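Local atomic coordinates of putative metal binding protein (Coccidioides immitis, PDB entry 3CVG), a protein that probably binds a metal ion or other small ligand, as do relatives in the periplasmic binding protein superfamily. Residues K131-A136 and S177-Q182. Residues are numbered along the deposited sequence; the frame is centred on the assembly and turned at random.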
ATOM      1  N   LYS A 131      19.294  -4.714  13.715  1.00 24.94           N
ATOM      2  CA  LYS A 131      20.652  -4.493  13.227  1.00 25.45           C
ATOM      3  C   LYS A 131      20.868  -3.045  12.771  1.00 24.51           C
ATOM      4  O   LYS A 131      21.895  -2.437  13.082  1.00 23.57           O
ATOM      5  CB  LYS A 131      20.944  -5.452  12.067  1.00 28.23           C
ATOM      6  CG  LYS A 131      22.385  -5.929  11.999  1.00 32.53           C
ATOM      7  CD  LYS A 131      22.504  -7.130  11.067  1.00 36.58           C
ATOM      8  CE  LYS A 131      23.894  -7.742  11.094  1.00 39.30           C
ATOM      9  NZ  LYS A 131      23.937  -9.022  10.327  1.00 40.89           N
HETATM   10  N   MSE A 132      19.915  -2.497  12.021  1.00 22.76           N
HETATM   11  CA  MSE A 132      20.034  -1.116  11.566  1.00 21.51           C
HETATM   12  C   MSE A 132      20.117  -0.176  12.765  1.00 21.44           C
HETATM   13  O   MSE A 132      20.966   0.713  12.806  1.00 23.43           O
HETATM   14  CB  MSE A 132      18.838  -0.720  10.687  1.00 21.52           C
HETATM   15  CG  MSE A 132      18.923  -1.200   9.229  1.00 23.33           C
HETATM   16 SE   MSE A 132      17.437  -0.603   8.099  1.00 29.34          SE
HETATM   17  CE  MSE A 132      17.555   1.292   8.446  1.00 34.43           C
ATOM     18  N   HIS A 133      19.237  -0.380  13.738  1.00 21.33           N
ATOM     19  CA  HIS A 133      19.215   0.458  14.932  1.00 22.89           C
ATOM     20  C   HIS A 133      20.574   0.524  15.626  1.00 23.43           C
ATOM     21  O   HIS A 133      21.103   1.611  15.850  1.00 21.28           O
ATOM     22  CB  HIS A 133      18.159  -0.041  15.930  1.00 23.62           C
ATOM     23  CG  HIS A 133      18.259   0.594  17.283  1.00 25.53           C
ATOM     24  ND1 HIS A 133      19.118   0.136  18.259  1.00 26.93           N
ATOM     25  CD2 HIS A 133      17.627   1.670  17.816  1.00 25.96           C
ATOM     26  CE1 HIS A 133      19.010   0.899  19.333  1.00 26.90           C
ATOM     27  NE2 HIS A 133      18.115   1.836  19.090  1.00 25.94           N
ATOM     28  N   ASP A 134      21.134  -0.637  15.948  1.00 24.05           N
ATOM     29  CA  ASP A 134      22.421  -0.692  16.635  1.00 26.15           C
ATOM     30  C   ASP A 134      23.544  -0.069  15.804  1.00 26.38           C
ATOM     31  O   ASP A 134      24.395   0.654  16.335  1.00 26.16           O
ATOM     32  CB  ASP A 134      22.761  -2.142  16.995  1.00 25.86           C
ATOM     33  CG  ASP A 134      21.698  -2.792  17.869  1.00 28.94           C
ATOM     34  OD1 ASP A 134      20.845  -2.066  18.434  1.00 28.05           O
ATOM     35  OD2 ASP A 134      21.717  -4.033  18.004  1.00 30.93           O
ATOM     36  N   ALA A 135      23.543  -0.337  14.503  1.00 26.86           N
ATOM     37  CA  ALA A 135      24.570   0.220  13.624  1.00 27.52           C
ATOM     38  C   ALA A 135      24.383   1.730  13.491  1.00 27.62           C
ATOM     39  O   ALA A 135      25.349   2.475  13.377  1.00 27.44           O
ATOM     40  CB  ALA A 135      24.506  -0.437  12.248  1.00 27.71           C
ATOM     41  N   ALA A 136      23.135   2.182  13.489  1.00 26.52           N
ATOM     42  CA  ALA A 136      22.878   3.609  13.374  1.00 25.08           C
ATOM     43  C   ALA A 136      23.325   4.274  14.673  1.00 25.63           C
ATOM     44  O   ALA A 136      23.926   5.346  14.660  1.00 25.15           O
ATOM     45  CB  ALA A 136      21.393   3.863  13.119  1.00 22.89           C
ATOM     46  N   SER A 177      16.025  10.128  17.550  1.00 18.94           N
ATOM     47  CA  SER A 177      17.071   9.441  16.802  1.00 18.81           C
ATOM     48  C   SER A 177      17.297  10.214  15.505  1.00 18.62           C
ATOM     49  O   SER A 177      16.486  10.144  14.566  1.00 17.07           O
ATOM     50  CB  SER A 177      16.640   7.998  16.510  1.00 20.36           C
ATOM     51  OG  SER A 177      16.348   7.299  17.709  1.00 17.13           O
ATOM     52  N   THR A 178      18.413  10.939  15.448  1.00 17.69           N
ATOM     53  CA  THR A 178      18.715  11.765  14.292  1.00 17.67           C
ATOM     54  C   THR A 178      18.898  11.023  12.982  1.00 17.07           C
ATOM     55  O   THR A 178      18.788  11.637  11.918  1.00 16.40           O
ATOM     56  CB  THR A 178      19.954  12.690  14.553  1.00 19.41           C
ATOM     57  OG1 THR A 178      21.120  11.900  14.792  1.00 21.80           O
ATOM     58  CG2 THR A 178      19.695  13.575  15.763  1.00 20.06           C
ATOM     59  N   TRP A 179      19.188   9.723  13.051  1.00 17.01           N
ATOM     60  CA  TRP A 179      19.326   8.906  11.842  1.00 17.84           C
ATOM     61  C   TRP A 179      17.939   8.535  11.260  1.00 18.16           C
ATOM     62  O   TRP A 179      17.841   7.978  10.157  1.00 17.22           O
ATOM     63  CB  TRP A 179      20.113   7.628  12.141  1.00 19.29           C
ATOM     64  CG  TRP A 179      19.697   6.908  13.401  1.00 19.04           C
ATOM     65  CD1 TRP A 179      20.257   7.039  14.636  1.00 19.81           C
ATOM     66  CD2 TRP A 179      18.659   5.930  13.533  1.00 19.50           C
ATOM     67  NE1 TRP A 179      19.637   6.198  15.533  1.00 18.97           N
ATOM     68  CE2 TRP A 179      18.652   5.505  14.882  1.00 19.48           C
ATOM     69  CE3 TRP A 179      17.730   5.372  12.646  1.00 18.71           C
ATOM     70  CZ2 TRP A 179      17.755   4.545  15.363  1.00 20.70           C
ATOM     71  CZ3 TRP A 179      16.835   4.418  13.123  1.00 18.65           C
ATOM     72  CH2 TRP A 179      16.854   4.014  14.469  1.00 21.49           C
ATOM     73  N   TYR A 180      16.878   8.828  12.012  1.00 17.40           N
ATOM     74  CA  TYR A 180      15.510   8.556  11.561  1.00 16.33           C
ATOM     75  C   TYR A 180      15.172   9.797  10.746  1.00 16.66           C
ATOM     76  O   TYR A 180      14.799  10.842  11.293  1.00 17.45           O
ATOM     77  CB  TYR A 180      14.565   8.402  12.760  1.00 16.10           C
ATOM     78  CG  TYR A 180      13.165   7.931  12.402  1.00 15.46           C
ATOM     79  CD1 TYR A 180      12.930   6.622  11.956  1.00 15.13           C
ATOM     80  CD2 TYR A 180      12.071   8.783  12.534  1.00 16.54           C
ATOM     81  CE1 TYR A 180      11.630   6.181  11.655  1.00 15.41           C
ATOM     82  CE2 TYR A 180      10.777   8.355  12.233  1.00 17.65           C
ATOM     83  CZ  TYR A 180      10.560   7.055  11.798  1.00 15.52           C
ATOM     84  OH  TYR A 180       9.270   6.636  11.510  1.00 16.44           O
ATOM     85  N   HIS A 181      15.324   9.658   9.434  1.00 15.70           N
ATOM     86  CA  HIS A 181      15.142  10.738   8.477  1.00 15.28           C
ATOM     87  C   HIS A 181      13.737  10.945   7.928  1.00 16.16           C
ATOM     88  O   HIS A 181      13.199  10.100   7.206  1.00 15.60           O
ATOM     89  CB  HIS A 181      16.118  10.519   7.312  1.00 13.88           C
ATOM     90  CG  HIS A 181      16.046  11.571   6.246  1.00 14.67           C
ATOM     91  ND1 HIS A 181      16.443  11.334   4.946  1.00 15.36           N
ATOM     92  CD2 HIS A 181      15.620  12.852   6.282  1.00 14.88           C
ATOM     93  CE1 HIS A 181      16.256  12.429   4.227  1.00 17.67           C
ATOM     94  NE2 HIS A 181      15.758  13.365   5.014  1.00 15.12           N
ATOM     95  N   GLN A 182      13.169  12.095   8.273  1.00 15.24           N
ATOM     96  CA  GLN A 182      11.840  12.482   7.836  1.00 15.60           C
ATOM     97  C   GLN A 182      11.920  13.182   6.492  1.00 16.09           C
ATOM     98  O   GLN A 182      12.445  14.291   6.396  1.00 18.25           O
ATOM     99  CB  GLN A 182      11.199  13.433   8.855  1.00 15.58           C
ATOM    100  CG  GLN A 182      10.847  12.791  10.191  1.00 17.02           C
ATOM    101  CD  GLN A 182      10.255  13.794  11.178  1.00 20.82           C
ATOM    102  OE1 GLN A 182       9.618  14.777  10.787  1.00 21.40           O
ATOM    103  NE2 GLN A 182      10.446  13.534  12.460  1.00 19.27           N
TER
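Ala136 sets its methyl squarely on the indole of Trp179, and this is where the contact is tightest. Its CB sits 3.4 Å from the centroid of the five-membered ring, a CH-pi contact over the face. The approach is only 9° off the ring normal. The nearest single atom to Ala136 CB is Trp179 CD2, at 3.5 Å. Ser177 CB lies against the opposite face, so the indole is held between the Ala136 methyl and a side chain of its own turn. That turn, type I from Ser177 to Tyr180, is closed by Tyr180 N bonding Ser177 O at 2.9 Å, and it delivers Trp179 to the helix. Trp179 CG lies between its backbone N and carbonyl carbon, which swings the indole out toward the methyl.

In a chain with the two-lobed plan of periplasmic binding proteins, the contact joins helix 125-138 to the loop leading into strand 180-182, which runs parallel to strand 147-149. Trp164 meets the indole from helix 155-166, and Trp179 NE1 donates to Glu137 OE2, on the residue next along the helix after Ala136, so the buried tryptophan has a polar tie to the same helix that packs on it.

One turn back the fit is slacker. His133 reaches the benzo end of the indole with its CD2, 3.8 Å from Trp179 CZ2. The two rings meet obliquely, their planes at 83°. CG of His133 is anti to the backbone N (chi1 169°), which carries the partly exposed imidazole out alongside the helix; turned about CB-CG, it brings ND1 to the exposed Asp134. His133 ND1 donates to Asp134 OD1 at 2.8 Å in a nearly straight bond within the imidazole plane, which steadies the ring's rotation and would probably favour a positively charged histidine.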